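Long-range contact in secretion activator protein, hypothetical (PDB 7DNP), which probably acts as a muramidase of glycoside hydrolase family 108 that cuts peptidoglycan for the type IV secretion system of Brucella: residues 88-93 / 138-142. Numbering follows the deposited sequence.
Sequences DFAIHS and RLAWL. With H9U ((2R)-2-[[(2S)-2-[[(2R)-2-[(2R,3S,4R,5R,6S)-5-acetamido-3-[(2S,3R,4R,5S,6R)-3-acetamido-6-(hydroxymethyl)-4,5-bis(oxidanyl)oxan-2-yl]oxy-2-(hydroxymethyl)-6-oxidanyl-oxan-4-yl]oxypropanoyl]amino]propanoyl]amino]pentanedioic acid), chain B.
R138 lies flat along F89 and ends on D88, tying together the helical segments 88-93 and 138-142, which run nearly parallel (13°) with axes 12.7 Å apart at closest approach. Its side chain is fully extended from CB to NE, which carries it across the phenyl face: CG of R138 sits 3.6 Å from the centroid of the F89 ring as a CH-pi contact, and the guanidinium plane is tilted only 7° from the ring. Beyond the ring, NH1 and NH2 of R138 both donate, end-on, to the single oxygen OD2 of D88, each at 2.9 Å. That oxygen lies within the guanidinium plane, whereas the two flat groups are turned 46° against each other. As OD2 also forms a salt bridge with R158, two arginines converge on one buried carboxylate, which probably favours its ionised form.

Packing is close here but loosens toward the ligand, where a water takes over. It accepts from NE of R138 at 2.7 Å and is also hydrogen-bonded to ND1 of H92 and OG of S93, so that one water links R138 to two residues of the facing helix. On this side L142 CD2 merely grazes H92 CE1 (4.5 Å), while CZ3 of W141 approaches OG of S93, and its CE3 lies at the edge of the F89 ring. The bound peptidoglycan fragment lies alongside: NE2 of H92 donates to its acetamido O10 (2.9 Å), I91 O and H92 O accept from its amide nitrogens, and its C44 methyl rests over the imidazole face.

The contact thus joins the C-terminal parts of helices 82-93 and 127-142, from the muramidase and predicted peptidoglycan-binding family regions, at the ligand pocket, with helix 148-170 touching D88, H92 and R138 and helix 95-106 packing against F89 and W141.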
loop_
_atom_site.group_PDB
_atom_site.type_symbol
_atom_site.label_atom_id
_atom_site.label_comp_id
_atom_site.label_asym_id
_atom_site.label_seq_id
_atom_site.Cartn_x
_atom_site.Cartn_y
_atom_site.Cartn_z
ATOM N N ASP A 88 1.357 2.035 -0.919
ATOM C CA ASP A 88 2.292 1.007 -0.469
ATOM C C ASP A 88 1.907 0.468 0.902
ATOM O O ASP A 88 1.969 -0.745 1.134
ATOM C CB ASP A 88 3.723 1.530 -0.439
ATOM C CG ASP A 88 4.716 0.421 -0.156
ATOM O OD1 ASP A 88 5.021 -0.345 -1.090
ATOM O OD2 ASP A 88 5.155 0.284 1.008
ATOM N N PHE A 89 1.523 1.354 1.826
ATOM C CA PHE A 89 0.987 0.922 3.114
ATOM C C PHE A 89 -0.206 -0.008 2.910
ATOM O O PHE A 89 -0.306 -1.062 3.552
ATOM C CB PHE A 89 0.608 2.163 3.936
ATOM C CG PHE A 89 0.482 1.932 5.426
ATOM C CD1 PHE A 89 0.464 0.657 5.970
ATOM C CD2 PHE A 89 0.357 3.019 6.284
ATOM C CE1 PHE A 89 0.336 0.470 7.340
ATOM C CE2 PHE A 89 0.230 2.839 7.652
ATOM C CZ PHE A 89 0.220 1.558 8.181
ATOM N N ALA A 90 -1.099 0.347 1.981
ATOM C CA ALA A 90 -2.252 -0.499 1.689
ATOM C C ALA A 90 -1.826 -1.858 1.156
ATOM O O ALA A 90 -2.424 -2.882 1.504
ATOM C CB ALA A 90 -3.177 0.197 0.689
ATOM N N ILE A 91 -0.805 -1.894 0.299
ATOM C CA ILE A 91 -0.356 -3.175 -0.243
ATOM C C ILE A 91 0.193 -4.055 0.871
ATOM O O ILE A 91 -0.076 -5.262 0.927
ATOM C CB ILE A 91 0.688 -2.954 -1.352
ATOM C CG1 ILE A 91 0.023 -2.372 -2.601
ATOM C CG2 ILE A 91 1.413 -4.265 -1.677
ATOM C CD1 ILE A 91 1.012 -1.916 -3.663
ATOM N N HIS A 92 0.931 -3.450 1.798
ATOM C CA HIS A 92 1.631 -4.187 2.844
ATOM C C HIS A 92 0.706 -4.625 3.973
ATOM O O HIS A 92 0.895 -5.708 4.538
ATOM C CB HIS A 92 2.756 -3.316 3.400
ATOM C CG HIS A 92 3.816 -4.073 4.134
ATOM N ND1 HIS A 92 4.472 -3.552 5.229
ATOM C CD2 HIS A 92 4.348 -5.301 3.925
ATOM C CE1 HIS A 92 5.361 -4.426 5.665
ATOM N NE2 HIS A 92 5.305 -5.497 4.892
ATOM N N SER A 93 -0.295 -3.810 4.309
ATOM C CA SER A 93 -1.093 -4.022 5.511
ATOM C C SER A 93 -2.591 -3.927 5.259
ATOM O O SER A 93 -3.369 -3.978 6.219
ATOM C CB SER A 93 -0.700 -3.015 6.599
ATOM O OG SER A 93 0.695 -3.053 6.856
ATOM N N ARG A 138 3.353 4.733 10.294
ATOM C CA ARG A 138 3.438 3.350 9.839
ATOM C C ARG A 138 4.538 2.601 10.581
ATOM O O ARG A 138 4.338 1.465 11.031
ATOM C CB ARG A 138 3.681 3.323 8.330
ATOM C CG ARG A 138 3.836 1.939 7.723
ATOM C CD ARG A 138 4.056 2.062 6.222
ATOM N NE ARG A 138 4.192 0.767 5.567
ATOM C CZ ARG A 138 4.465 0.616 4.278
ATOM N NH1 ARG A 138 4.633 1.685 3.510
ATOM N NH2 ARG A 138 4.584 -0.599 3.761
ATOM N N LEU A 139 5.709 3.229 10.715
ATOM C CA LEU A 139 6.813 2.611 11.444
ATOM C C LEU A 139 6.443 2.358 12.899
ATOM O O LEU A 139 6.739 1.290 13.449
ATOM C CB LEU A 139 8.056 3.498 11.364
ATOM C CG LEU A 139 8.922 3.352 10.114
ATOM C CD1 LEU A 139 9.873 4.536 9.979
ATOM C CD2 LEU A 139 9.691 2.041 10.165
ATOM N N ALA A 140 5.801 3.335 13.541
ATOM C CA ALA A 140 5.391 3.168 14.930
ATOM C C ALA A 140 4.383 2.032 15.075
ATOM O O ALA A 140 4.407 1.290 16.065
ATOM C CB ALA A 140 4.805 4.477 15.465
ATOM N N TRP A 141 3.492 1.876 14.093
ATOM C CA TRP A 141 2.504 0.805 14.172
ATOM C C TRP A 141 3.144 -0.560 13.932
ATOM O O TRP A 141 2.797 -1.537 14.604
ATOM C CB TRP A 141 1.370 1.058 13.179
ATOM C CG TRP A 141 0.363 -0.052 13.129
ATOM C CD1 TRP A 141 -0.644 -0.294 14.025
ATOM C CD2 TRP A 141 0.269 -1.077 12.133
ATOM N NE1 TRP A 141 -1.356 -1.406 13.644
ATOM C CE2 TRP A 141 -0.818 -1.904 12.487
ATOM C CE3 TRP A 141 0.997 -1.374 10.977
ATOM C CZ2 TRP A 141 -1.192 -3.009 11.725
ATOM C CZ3 TRP A 141 0.620 -2.474 10.220
ATOM C CH2 TRP A 141 -0.464 -3.277 10.599
ATOM N N LEU A 142 4.086 -0.646 12.985
ATOM C CA LEU A 142 4.737 -1.923 12.712
ATOM C C LEU A 142 5.535 -2.420 13.911
ATOM O O LEU A 142 5.626 -3.633 14.134
ATOM C CB LEU A 142 5.644 -1.799 11.486
ATOM C CG LEU A 142 4.951 -1.595 10.138
ATOM C CD1 LEU A 142 5.953 -1.172 9.071
ATOM C CD2 LEU A 142 4.203 -2.851 9.712
HETATM C C22 H9U B . 1.901 -8.677 2.321
HETATM C C24 H9U B . 4.014 -9.205 3.443
HETATM C C26 H9U B . 2.637 -8.760 0.968
HETATM C C28 H9U B . 4.701 -9.406 2.083
HETATM C C23 H9U B . 2.564 -9.484 3.371
HETATM C C25 H9U B . -0.410 -8.256 2.596
HETATM C C27 H9U B . -1.635 -8.232 1.649
HETATM C C29 H9U B . -2.724 -7.403 2.214
HETATM C C30 H9U B . -3.071 -7.792 3.594
HETATM C C31 H9U B . -1.821 -7.710 4.483
HETATM C C32 H9U B . 1.937 -10.027 5.716
HETATM C C33 H9U B . 2.128 -7.704 0.037
HETATM C C34 H9U B . -2.153 -8.042 5.907
HETATM C C35 H9U B . 5.563 -9.477 5.432
HETATM C C36 H9U B . 2.102 -9.180 6.974
HETATM C C37 H9U B . -1.414 -8.248 -0.963
HETATM C C38 H9U B . 0.655 -10.840 5.780
HETATM C C39 H9U B . 2.295 -6.884 8.011
HETATM C C40 H9U B . 6.298 -10.354 6.441
HETATM C C41 H9U B . -0.942 -7.477 -2.194
HETATM C C42 H9U B . 0.895 -6.669 8.575
HETATM C C43 H9U B . -0.977 -7.503 10.085
HETATM C C44 H9U B . 2.886 -5.543 7.618
HETATM C C45 H9U B . -1.942 -8.376 9.295
HETATM C C46 H9U B . -0.985 -7.980 11.530
HETATM C C47 H9U B . -2.069 -7.271 12.341
HETATM C C48 H9U B . -2.049 -7.709 13.803
HETATM N N18 H9U B . 4.725 -10.080 4.424
HETATM N N19 H9U B . -1.230 -7.624 0.341
HETATM N N20 H9U B . 2.144 -7.720 6.833
HETATM N N21 H9U B . 0.360 -7.650 9.525
HETATM O O01 H9U B . 0.546 -9.154 2.149
HETATM O O02 H9U B . 4.087 -8.556 1.065
HETATM O O03 H9U B . -0.795 -8.620 3.969
HETATM O O04 H9U B . 1.903 -9.107 4.646
HETATM O O05 H9U B . 4.569 -10.713 1.695
HETATM O O06 H9U B . -3.929 -7.480 1.359
HETATM O O07 H9U B . -4.078 -6.905 4.114
HETATM O O08 H9U B . 2.926 -7.761 -1.115
HETATM O O09 H9U B . -2.648 -9.350 5.975
HETATM O O10 H9U B . 5.682 -8.297 5.481
HETATM O O11 H9U B . 2.202 -9.687 8.038
HETATM O O12 H9U B . -1.918 -9.319 -1.089
HETATM O O13 H9U B . 0.262 -5.726 8.225
HETATM O O14 H9U B . -3.128 -7.988 9.112
HETATM O O15 H9U B . -1.552 -9.481 8.830
HETATM O O16 H9U B . -1.186 -8.543 14.192
HETATM O O17 H9U B . -2.895 -7.236 14.610
HETATM O O HOH W 1 3.250 -1.607 6.423
#